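Local coordinates for spore coat polysaccharide biosynthesis protein SpsE (PDB 1VLI) that probably works as a sugar-acid synthase of the N-acylneuraminate-9-phosphate synthase type in making the spore coat polysaccharide, at residues A195-P200 with E246-I251; H226-T231 with H260-N265; I190-A195 with S299-T304; I221-H226 with T231-A236. All blocks are in the same frame, centred on the assembly; numbering follows the deposited sequence.

How the contacts relate
All four contacts involve the NeuB-type TIM barrel, through its strands or the loops that follow them; contact 3 joins it to a later loop, 299-304. Contacts 3 and 4 are buried. Contact 2 is partly buried, and contact 1 lies at the surface beside the zinc ion. Strand 220-225 lies between its neighbours 188-193 and 244-248, so contacts 1, 3 and 4 reach the same sheet. Contacts 2 and 4 share His-226 and Thr-231. The chemistry changes with place. Contact 1 pairs two aromatic rings. Contact 2 mixes a carboxylate at a ring edge with aliphatic packing. Contact 3 turns on a lysine amino group, and contact 4 packs a strand against its helix.

Contact 1. Residues A195-P200 with E246-I251; sequences AKYPAP and EKHFTI
Tyr-197 and His-248 reach each other through different first torsions. In Tyr-197 the ring carbon CG lies anti to the backbone N (chi1 179°), which carries the phenol out from its loop. In His-248 CG lies anti to the carbonyl carbon instead (chi1 -65°), and the imidazole stands off the end of its strand. The setting is the C-terminal mouth of a TIM barrel. Strand 244-248 is the eighth strand, and the loop after strand 188-193 brings Tyr-197 in across it.

The contact is small and rests on these two side chains. The backbones stay well apart, with the CA atoms of Tyr-197 and His-248 10.3 Å from each other. Tyr-197 CE1 comes over one face of the imidazole, off-centre toward the rim, 4.1 Å from His-248 CD2. The ring planes are 35° apart and the centroids 4.9 Å, so the two rings are obliquely paired.

The peptide bond between Tyr-197 and Pro-198 is cis, which turns the loop sharply just after the tyrosine. The phenol oxygen makes a weak hydrogen bond to the backbone O of Asp-259.

His-248 NE2 binds the zinc ion, and His-226 NE2 binds the same metal. Tyr-197 therefore packs on a metal ligand without supplying one of the two protein ligands itself. It is a second-shell neighbour that borders one face of the imidazole. At the far end of the phenol, Tyr-197 OH lies 4.1 Å from His-248 CB.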
loop_
_atom_site.group_PDB
_atom_site.type_symbol
_atom_site.label_atom_id
_atom_site.label_comp_id
_atom_site.label_asym_id
_atom_site.label_seq_id
_atom_site.Cartn_x
_atom_site.Cartn_y
_atom_site.Cartn_z
ATOM N N ALA A 195 6.188 6.022 -7.124
ATOM C CA ALA A 195 6.729 6.229 -5.751
ATOM C C ALA A 195 7.317 7.616 -5.453
ATOM O O ALA A 195 7.482 7.985 -4.285
ATOM C CB ALA A 195 7.722 5.116 -5.349
ATOM N N LYS A 196 7.623 8.375 -6.499
ATOM C CA LYS A 196 7.956 9.787 -6.346
ATOM C C LYS A 196 6.774 10.607 -5.789
ATOM O O LYS A 196 5.619 10.372 -6.135
ATOM C CB LYS A 196 8.425 10.357 -7.686
ATOM C CG LYS A 196 9.059 11.748 -7.604
ATOM C CD LYS A 196 10.324 11.791 -6.727
ATOM C CE LYS A 196 10.968 13.177 -6.769
ATOM N NZ LYS A 196 12.213 13.212 -5.960
ATOM N N TYR A 197 7.072 11.555 -4.907
ATOM C CA TYR A 197 6.053 12.456 -4.390
ATOM C C TYR A 197 6.645 13.863 -4.225
ATOM O O TYR A 197 7.612 14.041 -3.477
ATOM C CB TYR A 197 5.446 11.925 -3.075
ATOM C CG TYR A 197 4.372 12.830 -2.461
ATOM C CD1 TYR A 197 3.051 12.830 -2.943
ATOM C CD2 TYR A 197 4.674 13.682 -1.385
ATOM C CE1 TYR A 197 2.065 13.664 -2.379
ATOM C CE2 TYR A 197 3.696 14.512 -0.811
ATOM C CZ TYR A 197 2.401 14.496 -1.314
ATOM O OH TYR A 197 1.453 15.315 -0.746
ATOM N N PRO A 198 6.096 14.853 -4.937
ATOM C CA PRO A 198 5.032 14.635 -5.911
ATOM C C PRO A 198 5.566 14.067 -7.240
ATOM O O PRO A 198 6.774 14.156 -7.526
ATOM C CB PRO A 198 4.459 16.040 -6.116
ATOM C CG PRO A 198 5.628 16.933 -5.911
ATOM C CD PRO A 198 6.476 16.274 -4.853
ATOM N N ALA A 199 4.658 13.493 -8.025
ATOM C CA ALA A 199 5.007 12.849 -9.271
ATOM C C ALA A 199 4.582 13.749 -10.426
ATOM O O ALA A 199 3.392 14.019 -10.596
ATOM C CB ALA A 199 4.325 11.504 -9.364
ATOM N N PRO A 200 5.546 14.226 -11.217
ATOM C CA PRO A 200 5.228 15.045 -12.392
ATOM C C PRO A 200 4.292 14.272 -13.334
ATOM O O PRO A 200 4.443 13.052 -13.462
ATOM C CB PRO A 200 6.596 15.266 -13.051
ATOM C CG PRO A 200 7.605 15.009 -11.995
ATOM C CD PRO A 200 7.000 14.009 -11.059
ATOM N N GLU A 246 -6.785 6.935 -5.091
ATOM C CA GLU A 246 -6.252 7.374 -3.809
ATOM C C GLU A 246 -5.511 8.706 -4.049
ATOM O O GLU A 246 -4.712 8.822 -5.003
ATOM C CB GLU A 246 -5.309 6.306 -3.280
ATOM C CG GLU A 246 -4.921 6.403 -1.816
ATOM C CD GLU A 246 -3.890 5.344 -1.424
ATOM O OE1 GLU A 246 -3.611 4.416 -2.234
ATOM O OE2 GLU A 246 -3.343 5.442 -0.302
ATOM N N LYS A 247 -5.815 9.718 -3.221
ATOM C CA LYS A 247 -5.112 11.008 -3.259
ATOM C C LYS A 247 -4.860 11.505 -1.842
ATOM O O LYS A 247 -5.744 11.357 -0.975
ATOM C CB LYS A 247 -5.953 12.043 -4.017
ATOM C CG LYS A 247 -5.226 13.323 -4.454
ATOM C CD LYS A 247 -4.631 13.219 -5.836
ATOM C CE LYS A 247 -4.404 14.603 -6.442
ATOM N NZ LYS A 247 -3.652 14.503 -7.733
ATOM N N HIS A 248 -3.669 12.077 -1.607
ATOM C CA HIS A 248 -3.357 12.719 -0.319
ATOM C C HIS A 248 -4.148 14.018 -0.181
ATOM O O HIS A 248 -4.352 14.748 -1.175
ATOM C CB HIS A 248 -1.882 13.055 -0.178
ATOM C CG HIS A 248 -0.986 11.859 -0.154
ATOM N ND1 HIS A 248 -0.212 11.537 0.937
ATOM C CD2 HIS A 248 -0.730 10.910 -1.091
ATOM C CE1 HIS A 248 0.480 10.440 0.676
ATOM N NE2 HIS A 248 0.186 10.039 -0.549
ATOM N N PHE A 249 -4.603 14.283 1.047
ATOM C CA PHE A 249 -5.193 15.561 1.370
ATOM C C PHE A 249 -4.724 16.058 2.734
ATOM O O PHE A 249 -4.250 15.289 3.567
ATOM C CB PHE A 249 -6.720 15.500 1.306
ATOM C CG PHE A 249 -7.375 14.936 2.540
ATOM C CD1 PHE A 249 -7.295 13.580 2.822
ATOM C CD2 PHE A 249 -8.102 15.764 3.396
ATOM C CE1 PHE A 249 -7.906 13.044 3.934
ATOM C CE2 PHE A 249 -8.736 15.248 4.532
ATOM C CZ PHE A 249 -8.638 13.889 4.813
ATOM N N THR A 250 -4.836 17.361 2.933
ATOM C CA THR A 250 -4.472 17.977 4.191
ATOM C C THR A 250 -5.563 18.967 4.533
ATOM O O THR A 250 -6.497 19.139 3.763
ATOM C CB THR A 250 -3.098 18.667 4.095
ATOM O OG1 THR A 250 -2.824 19.348 5.327
ATOM C CG2 THR A 250 -3.124 19.803 3.043
ATOM N N ILE A 251 -5.439 19.607 5.686
ATOM C CA ILE A 251 -6.419 20.580 6.139
ATOM C C ILE A 251 -5.972 21.976 5.715
ATOM O O ILE A 251 -6.788 22.901 5.606
ATOM C CB ILE A 251 -6.651 20.425 7.701
ATOM C CG1 ILE A 251 -8.097 20.724 8.074
ATOM C CG2 ILE A 251 -5.640 21.209 8.579
ATOM C CD1 ILE A 251 -9.044 19.601 7.732
#

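Contact 2. Residues H226-T231 with H260-N265; sequences HSEHPT and HSFALN
Glu-228 and Phe-262 make the polar-to-aromatic part of this contact. The carboxylate oxygen Glu-228 OE1 lies at the edge of the phenyl ring, in its plane, 3.5 Å from Phe-262 CD1. Carboxylate and ring planes are nearly perpendicular, at 81°. The slightly positive ring edge probably suits the acid. Without the phenyl ring of Phe-262, with an alanine here, the Glu-228 carboxylate would probably lose this edge and a gap would open beside Tyr-197, which the ring also touches.

The aliphatic part belongs to Leu-264. With CG anti to its carbonyl carbon (chi1 -58°), its two methyls reach different partners. CD1 packs on Pro-230, 3.9 Å from Pro-230 CA, and CD2 lies 3.4 Å from the backbone Glu-228 O.

No hydrogen bond crosses between the segments; the polar bonds act within or just beyond each one. Thr-231 N donates to His-229 ND1 over 3.0 Å, close to the imidazole plane. This bond closes across the turn just before helix 232-239. Asn-265 caps the start of helix 266-285 with its side chain.

The two segments are successive strand-to-helix loops, after strands 220-225 and 244-248, meeting at the C-terminal mouth of a TIM barrel.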
loop_
_atom_site.group_PDB
_atom_site.type_symbol
_atom_site.label_atom_id
_atom_site.label_comp_id
_atom_site.label_asym_id
_atom_site.label_seq_id
_atom_site.Cartn_x
_atom_site.Cartn_y
_atom_site.Cartn_z
ATOM N N HIS A 226 -0.061 10.489 -7.044
ATOM C CA HIS A 226 0.920 11.308 -6.339
ATOM C C HIS A 226 1.229 12.645 -7.012
ATOM O O HIS A 226 2.116 13.374 -6.571
ATOM C CB HIS A 226 2.215 10.530 -6.097
ATOM C CG HIS A 226 2.090 9.465 -5.058
ATOM N ND1 HIS A 226 2.677 8.227 -5.186
ATOM C CD2 HIS A 226 1.426 9.447 -3.878
ATOM C CE1 HIS A 226 2.390 7.495 -4.125
ATOM N NE2 HIS A 226 1.629 8.211 -3.318
ATOM N N SER A 227 0.495 12.964 -8.070
ATOM C CA SER A 227 0.637 14.234 -8.774
ATOM C C SER A 227 -0.126 15.347 -8.072
ATOM O O SER A 227 -1.140 15.094 -7.416
ATOM C CB SER A 227 0.091 14.102 -10.183
ATOM O OG SER A 227 -1.327 14.059 -10.158
ATOM N N GLU A 228 0.355 16.574 -8.266
ATOM C CA GLU A 228 -0.139 17.781 -7.601
ATOM C C GLU A 228 -1.555 18.207 -7.991
ATOM O O GLU A 228 -2.389 18.501 -7.129
ATOM C CB GLU A 228 0.805 18.956 -7.878
ATOM C CG GLU A 228 2.175 18.864 -7.221
ATOM C CD GLU A 228 2.872 20.215 -7.177
ATOM O OE1 GLU A 228 2.368 21.109 -6.464
ATOM O OE2 GLU A 228 3.917 20.388 -7.846
ATOM N N HIS A 229 -1.801 18.278 -9.294
ATOM C CA HIS A 229 -3.062 18.760 -9.823
ATOM C C HIS A 229 -4.273 18.004 -9.271
ATOM O O HIS A 229 -4.242 16.780 -9.179
ATOM C CB HIS A 229 -3.039 18.652 -11.343
ATOM C CG HIS A 229 -4.092 19.480 -12.002
ATOM N ND1 HIS A 229 -5.424 19.121 -12.013
ATOM C CD2 HIS A 229 -4.020 20.676 -12.632
ATOM C CE1 HIS A 229 -6.123 20.049 -12.638
ATOM N NE2 HIS A 229 -5.295 21.002 -13.026
ATOM N N PRO A 230 -5.339 18.716 -8.917
ATOM C CA PRO A 230 -6.540 18.070 -8.342
ATOM C C PRO A 230 -7.333 17.096 -9.247
ATOM O O PRO A 230 -7.845 16.099 -8.719
ATOM C CB PRO A 230 -7.420 19.269 -7.901
ATOM C CG PRO A 230 -6.470 20.422 -7.817
ATOM C CD PRO A 230 -5.491 20.187 -8.960
ATOM N N THR A 231 -7.431 17.365 -10.563
ATOM C CA THR A 231 -8.314 16.589 -11.462
ATOM C C THR A 231 -7.685 15.920 -12.704
ATOM O O THR A 231 -8.233 14.932 -13.209
ATOM C CB THR A 231 -9.519 17.435 -11.953
ATOM O OG1 THR A 231 -9.063 18.718 -12.403
ATOM C CG2 THR A 231 -10.507 17.757 -10.820
ATOM N N HIS A 260 2.257 17.953 3.707
ATOM C CA HIS A 260 1.224 18.982 3.616
ATOM C C HIS A 260 1.241 19.724 2.304
ATOM O O HIS A 260 0.194 19.970 1.704
ATOM C CB HIS A 260 1.364 19.988 4.761
ATOM C CG HIS A 260 0.911 19.463 6.082
ATOM N ND1 HIS A 260 -0.417 19.257 6.384
ATOM C CD2 HIS A 260 1.606 19.112 7.187
ATOM C CE1 HIS A 260 -0.521 18.787 7.613
ATOM N NE2 HIS A 260 0.694 18.688 8.122
ATOM N N SER A 261 2.446 20.077 1.878
ATOM C CA SER A 261 2.659 21.059 0.808
ATOM C C SER A 261 2.084 20.647 -0.536
ATOM O O SER A 261 1.622 21.496 -1.321
ATOM C CB SER A 261 4.154 21.355 0.661
ATOM O OG SER A 261 4.896 20.151 0.687
ATOM N N PHE A 262 2.112 19.341 -0.784
ATOM C CA PHE A 262 1.709 18.794 -2.072
ATOM C C PHE A 262 0.368 18.026 -2.033
ATOM O O PHE A 262 -0.122 17.578 -3.076
ATOM C CB PHE A 262 2.860 17.958 -2.666
ATOM C CG PHE A 262 4.151 18.746 -2.875
ATOM C CD1 PHE A 262 4.229 19.764 -3.847
ATOM C CD2 PHE A 262 5.293 18.461 -2.111
ATOM C CE1 PHE A 262 5.424 20.493 -4.052
ATOM C CE2 PHE A 262 6.498 19.183 -2.307
ATOM C CZ PHE A 262 6.560 20.200 -3.279
ATOM N N ALA A 263 -0.222 17.892 -0.840
ATOM C CA ALA A 263 -1.536 17.271 -0.689
ATOM C C ALA A 263 -2.615 18.258 -1.097
ATOM O O ALA A 263 -2.389 19.469 -1.115
ATOM C CB ALA A 263 -1.752 16.821 0.751
ATOM N N LEU A 264 -3.791 17.754 -1.440
ATOM C CA LEU A 264 -4.911 18.634 -1.751
ATOM C C LEU A 264 -5.515 19.186 -0.456
ATOM O O LEU A 264 -5.570 18.471 0.552
ATOM C CB LEU A 264 -5.975 17.878 -2.536
ATOM C CG LEU A 264 -5.499 17.249 -3.843
ATOM C CD1 LEU A 264 -6.717 16.792 -4.623
ATOM C CD2 LEU A 264 -4.669 18.267 -4.653
ATOM N N ASN A 265 -5.948 20.452 -0.478
ATOM C CA ASN A 265 -6.718 21.003 0.633
ATOM C C ASN A 265 -8.184 20.553 0.508
ATOM O O ASN A 265 -8.529 19.890 -0.466
ATOM C CB ASN A 265 -6.555 22.521 0.729
ATOM C CG ASN A 265 -7.130 23.264 -0.464
ATOM O OD1 ASN A 265 -8.208 22.935 -0.986
ATOM N ND2 ASN A 265 -6.425 24.309 -0.884
#

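Contact 3. Residues I190-A195 with S299-T304; sequences IMHCVA and SYKTTT
Lys-301 NZ is gripped by two groups. It donates a weak hydrogen bond to His-192 ND1 at 3.1 Å and is also bonded to Thr-165 OG1. The histidine belongs to strand 188-193 of the NeuB-type TIM barrel. The lysine comes from the loop between helices 293-296 and 310-313, so the contact ties a later part of the chain to the barrel.

The amino group meets the imidazole at its edge, in the ring plane, where ND1 can accept. It also lies 3.7 Å from His-192 CE1. On the other ring nitrogen, His-192 NE2 is bonded to the backbone O of Ser-204. That is consistent with a proton on NE2, leaving ND1 as the acceptor. With both nitrogens engaged, though ND1 only weakly, the ring is probably restrained from turning.

The lysine starts with CG anti to its backbone N (chi1 179°) and bends once, at chi2 (51°), before running extended to NZ. Val-208, on helix 208-215, touches both His-192 and Lys-301.

The touching parts of the two segments, 192-194 and 301-304, run nearly the same way, 12° apart. Farther along, Val-194 meets Thr-304, and Val-194 O accepts a hydrogen bond from the zinc ligand His-226. Thr-304 OG1 is bonded to Glu-307 and lies 4.0 Å from the methyl Val-194 CG1.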
loop_
_atom_site.group_PDB
_atom_site.type_symbol
_atom_site.label_atom_id
_atom_site.label_comp_id
_atom_site.label_asym_id
_atom_site.label_seq_id
_atom_site.Cartn_x
_atom_site.Cartn_y
_atom_site.Cartn_z
ATOM N N ILE A 190 -5.733 -3.886 -7.248
ATOM C CA ILE A 190 -4.311 -3.659 -7.562
ATOM C C ILE A 190 -4.191 -2.192 -7.941
ATOM O O ILE A 190 -4.852 -1.765 -8.868
ATOM C CB ILE A 190 -3.895 -4.549 -8.766
ATOM C CG1 ILE A 190 -4.172 -6.033 -8.462
ATOM C CG2 ILE A 190 -2.419 -4.323 -9.140
ATOM C CD1 ILE A 190 -3.700 -7.001 -9.522
HETATM N N MSE A 191 -3.387 -1.411 -7.211
HETATM C CA MSE A 191 -3.241 0.011 -7.523
HETATM C C MSE A 191 -1.993 0.224 -8.380
HETATM O O MSE A 191 -0.928 -0.241 -8.041
HETATM C CB MSE A 191 -3.124 0.860 -6.278
HETATM C CG MSE A 191 -4.214 0.596 -5.174
HETATM SE SE MSE A 191 -5.955 1.151 -5.769
HETATM C CE MSE A 191 -5.806 3.069 -5.426
ATOM N N HIS A 192 -2.131 0.938 -9.478
ATOM C CA HIS A 192 -0.983 1.491 -10.180
ATOM C C HIS A 192 -0.562 2.735 -9.440
ATOM O O HIS A 192 -1.397 3.414 -8.862
ATOM C CB HIS A 192 -1.356 1.839 -11.626
ATOM C CG HIS A 192 -0.295 2.604 -12.351
ATOM N ND1 HIS A 192 1.016 2.177 -12.419
ATOM C CD2 HIS A 192 -0.352 3.763 -13.045
ATOM C CE1 HIS A 192 1.714 3.035 -13.140
ATOM N NE2 HIS A 192 0.908 3.999 -13.537
ATOM N N CYS A 193 0.717 3.071 -9.503
ATOM C CA CYS A 193 1.253 4.038 -8.592
ATOM C C CYS A 193 2.670 4.429 -8.978
ATOM O O CYS A 193 3.421 3.593 -9.453
ATOM C CB CYS A 193 1.288 3.354 -7.225
ATOM S SG CYS A 193 1.868 4.423 -5.948
ATOM N N VAL A 194 3.045 5.682 -8.735
ATOM C CA VAL A 194 4.444 6.142 -8.873
ATOM C C VAL A 194 5.038 6.580 -7.512
ATOM O O VAL A 194 4.460 7.439 -6.826
ATOM C CB VAL A 194 4.526 7.335 -9.825
ATOM C CG1 VAL A 194 5.967 7.667 -10.140
ATOM C CG2 VAL A 194 3.730 7.067 -11.093
ATOM N N ALA A 195 6.188 6.022 -7.124
ATOM C CA ALA A 195 6.729 6.229 -5.751
ATOM C C ALA A 195 7.317 7.616 -5.453
ATOM O O ALA A 195 7.482 7.985 -4.285
ATOM C CB ALA A 195 7.722 5.116 -5.349
ATOM N N SER A 299 2.773 1.470 -21.596
ATOM C CA SER A 299 2.054 0.330 -20.982
ATOM C C SER A 299 2.964 -0.755 -20.395
ATOM O O SER A 299 2.480 -1.669 -19.732
ATOM C CB SER A 299 1.048 -0.308 -21.964
ATOM O OG SER A 299 1.663 -0.751 -23.176
ATOM N N TYR A 300 4.272 -0.680 -20.650
ATOM C CA TYR A 300 5.203 -1.637 -20.042
ATOM C C TYR A 300 5.307 -1.305 -18.561
ATOM O O TYR A 300 5.847 -0.246 -18.198
ATOM C CB TYR A 300 6.587 -1.627 -20.715
ATOM C CG TYR A 300 7.558 -2.623 -20.092
ATOM C CD1 TYR A 300 7.289 -4.004 -20.095
ATOM C CD2 TYR A 300 8.731 -2.188 -19.487
ATOM C CE1 TYR A 300 8.170 -4.932 -19.501
ATOM C CE2 TYR A 300 9.624 -3.100 -18.887
ATOM C CZ TYR A 300 9.338 -4.469 -18.896
ATOM O OH TYR A 300 10.232 -5.351 -18.307
ATOM N N LYS A 301 4.744 -2.188 -17.724
ATOM C CA LYS A 301 4.737 -2.024 -16.258
ATOM C C LYS A 301 6.152 -2.186 -15.787
ATOM O O LYS A 301 6.739 -3.252 -15.963
ATOM C CB LYS A 301 3.851 -3.065 -15.565
ATOM C CG LYS A 301 3.821 -2.969 -14.048
ATOM C CD LYS A 301 3.513 -1.560 -13.596
ATOM C CE LYS A 301 3.362 -1.509 -12.093
ATOM N NZ LYS A 301 2.925 -0.132 -11.654
ATOM N N THR A 302 6.693 -1.112 -15.215
ATOM C CA THR A 302 8.096 -1.054 -14.797
ATOM C C THR A 302 8.384 0.146 -13.863
ATOM O O THR A 302 7.548 1.016 -13.710
ATOM C CB THR A 302 9.032 -1.060 -16.051
ATOM O OG1 THR A 302 10.387 -1.187 -15.624
ATOM C CG2 THR A 302 8.993 0.273 -16.817
ATOM N N THR A 303 9.563 0.186 -13.243
ATOM C CA THR A 303 9.996 1.356 -12.464
ATOM C C THR A 303 10.322 2.578 -13.367
ATOM O O THR A 303 10.785 2.413 -14.512
ATOM C CB THR A 303 11.187 0.955 -11.557
ATOM O OG1 THR A 303 11.420 1.972 -10.572
ATOM C CG2 THR A 303 12.489 0.864 -12.357
ATOM N N THR A 304 10.069 3.793 -12.872
ATOM C CA THR A 304 10.302 5.010 -13.679
ATOM C C THR A 304 11.749 5.539 -13.585
ATOM O O THR A 304 12.542 5.071 -12.754
ATOM C CB THR A 304 9.264 6.147 -13.370
ATOM O OG1 THR A 304 9.260 6.445 -11.967
ATOM C CG2 THR A 304 7.818 5.708 -13.676
#

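Contact 4. Residues I221-H226 with T231-A236; sequences IGFSDH and TEAPCA
Asp-225 and Phe-223, two residues apart on strand 220-225, both point toward the first turn of helix 232-239. The tightest approach is at the proline. Asp-225 OD2 lies 3.0 Å from Pro-234 CD and 3.2 Å from Pro-234 CG, and the two side chains cross at about a right angle. The methyl of Ala-233 packs against both strand residues. Its CB is 3.8 Å from Asp-225 OD2 and 4.0 Å from Phe-223 CE2. The phenyl ring meets it obliquely.

Both strand side chains have CG anti to the backbone N (chi1 179° in Phe-223, -172° in Asp-225), which extends them toward the helix.

The next shell fixes the carboxylate. Asp-225 OD2 forms a salt bridge with Lys-247 NZ of the neighbouring strand, and Asp-225 OD1 is bonded to Ser-227 OG. Lys-247 NZ is also bonded to the backbone O atoms of Ser-227 and His-229. Replacing Asp-225 with a leucine would probably leave the buried Lys-247 without its charged mate and Ser-227 OG without this acceptor. Phe-223 also touches Ile-209 and Leu-206.

The helix begins with Cys-235 N bonded to Thr-231 O (3.0 Å). Pro-234 also touches Met-272 of helix 266-285.

Strand and helix axes are antiparallel, at 179°, and approach to 9.3 Å. A short loop turns the chain between them. This is the strand-to-helix half of a beta-alpha-beta unit in a TIM barrel, and zinc-binding His-226 comes next after Asp-225, at the C-terminal mouth of the barrel.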
loop_
_atom_site.group_PDB
_atom_site.type_symbol
_atom_site.label_atom_id
_atom_site.label_comp_id
_atom_site.label_asym_id
_atom_site.label_seq_id
_atom_site.Cartn_x
_atom_site.Cartn_y
_atom_site.Cartn_z
ATOM N N ILE A 221 -8.890 -2.822 -10.652
ATOM C CA ILE A 221 -7.671 -2.001 -10.813
ATOM C C ILE A 221 -7.928 -0.544 -10.424
ATOM O O ILE A 221 -8.897 0.056 -10.886
ATOM C CB ILE A 221 -7.139 -2.066 -12.295
ATOM C CG1 ILE A 221 -6.912 -3.511 -12.755
ATOM C CG2 ILE A 221 -5.804 -1.325 -12.458
ATOM C CD1 ILE A 221 -5.679 -4.113 -12.243
ATOM N N GLY A 222 -7.060 0.021 -9.582
ATOM C CA GLY A 222 -7.096 1.465 -9.299
ATOM C C GLY A 222 -5.836 2.253 -9.621
ATOM O O GLY A 222 -4.925 1.791 -10.386
ATOM N N PHE A 223 -5.795 3.458 -9.069
ATOM C CA PHE A 223 -4.678 4.388 -9.230
ATOM C C PHE A 223 -4.468 5.200 -7.949
ATOM O O PHE A 223 -5.364 5.940 -7.548
ATOM C CB PHE A 223 -5.016 5.337 -10.376
ATOM C CG PHE A 223 -3.965 6.377 -10.668
ATOM C CD1 PHE A 223 -2.646 6.010 -10.943
ATOM C CD2 PHE A 223 -4.319 7.726 -10.764
ATOM C CE1 PHE A 223 -1.665 6.968 -11.253
ATOM C CE2 PHE A 223 -3.350 8.706 -11.068
ATOM C CZ PHE A 223 -2.019 8.325 -11.329
ATOM N N SER A 224 -3.309 5.054 -7.299
ATOM C CA SER A 224 -2.927 6.010 -6.246
ATOM C C SER A 224 -2.158 7.129 -6.917
ATOM O O SER A 224 -1.117 6.888 -7.545
ATOM C CB SER A 224 -2.086 5.389 -5.143
ATOM O OG SER A 224 -2.599 4.118 -4.792
ATOM N N ASP A 225 -2.693 8.343 -6.765
ATOM C CA ASP A 225 -2.230 9.515 -7.470
ATOM C C ASP A 225 -1.313 10.354 -6.614
ATOM O O ASP A 225 -1.736 10.873 -5.581
ATOM C CB ASP A 225 -3.435 10.332 -7.931
ATOM C CG ASP A 225 -3.051 11.478 -8.848
ATOM O OD1 ASP A 225 -1.896 11.533 -9.326
ATOM O OD2 ASP A 225 -3.855 12.377 -9.160
ATOM N N HIS A 226 -0.061 10.489 -7.044
ATOM C CA HIS A 226 0.920 11.308 -6.339
ATOM C C HIS A 226 1.229 12.645 -7.012
ATOM O O HIS A 226 2.116 13.374 -6.571
ATOM C CB HIS A 226 2.215 10.530 -6.097
ATOM C CG HIS A 226 2.090 9.465 -5.058
ATOM N ND1 HIS A 226 2.677 8.227 -5.186
ATOM C CD2 HIS A 226 1.426 9.447 -3.878
ATOM C CE1 HIS A 226 2.390 7.495 -4.125
ATOM N NE2 HIS A 226 1.629 8.211 -3.318
ATOM N N THR A 231 -7.431 17.365 -10.563
ATOM C CA THR A 231 -8.314 16.589 -11.462
ATOM C C THR A 231 -7.685 15.920 -12.704
ATOM O O THR A 231 -8.233 14.932 -13.209
ATOM C CB THR A 231 -9.519 17.435 -11.953
ATOM O OG1 THR A 231 -9.063 18.718 -12.403
ATOM C CG2 THR A 231 -10.507 17.757 -10.820
ATOM N N GLU A 232 -6.583 16.435 -13.238
ATOM C CA GLU A 232 -6.170 15.919 -14.555
ATOM C C GLU A 232 -5.822 14.422 -14.582
ATOM O O GLU A 232 -6.342 13.697 -15.422
ATOM C CB GLU A 232 -5.143 16.813 -15.272
ATOM C CG GLU A 232 -3.675 16.538 -15.000
ATOM C CD GLU A 232 -2.789 17.136 -16.080
ATOM O OE1 GLU A 232 -3.299 17.335 -17.193
ATOM O OE2 GLU A 232 -1.596 17.410 -15.818
ATOM N N ALA A 233 -5.002 13.953 -13.636
ATOM C CA ALA A 233 -4.686 12.535 -13.597
ATOM C C ALA A 233 -5.798 11.659 -12.985
ATOM O O ALA A 233 -6.041 10.576 -13.535
ATOM C CB ALA A 233 -3.342 12.274 -12.949
ATOM N N PRO A 234 -6.448 12.066 -11.864
ATOM C CA PRO A 234 -7.620 11.303 -11.365
ATOM C C PRO A 234 -8.687 11.032 -12.459
ATOM O O PRO A 234 -9.065 9.883 -12.675
ATOM C CB PRO A 234 -8.176 12.160 -10.176
ATOM C CG PRO A 234 -6.952 12.921 -9.663
ATOM C CD PRO A 234 -6.108 13.192 -10.972
ATOM N N CYS A 235 -9.143 12.066 -13.151
ATOM C CA CYS A 235 -10.168 11.905 -14.173
ATOM C C CYS A 235 -9.710 11.111 -15.403
ATOM O O CYS A 235 -10.466 10.300 -15.935
ATOM C CB CYS A 235 -10.676 13.264 -14.631
ATOM S SG CYS A 235 -11.650 14.091 -13.354
ATOM N N ALA A 236 -8.480 11.341 -15.853
ATOM C CA ALA A 236 -7.952 10.600 -17.004
ATOM C C ALA A 236 -7.903 9.118 -16.633
ATOM O O ALA A 236 -8.331 8.277 -17.396
ATOM C CB ALA A 236 -6.597 11.122 -17.392
#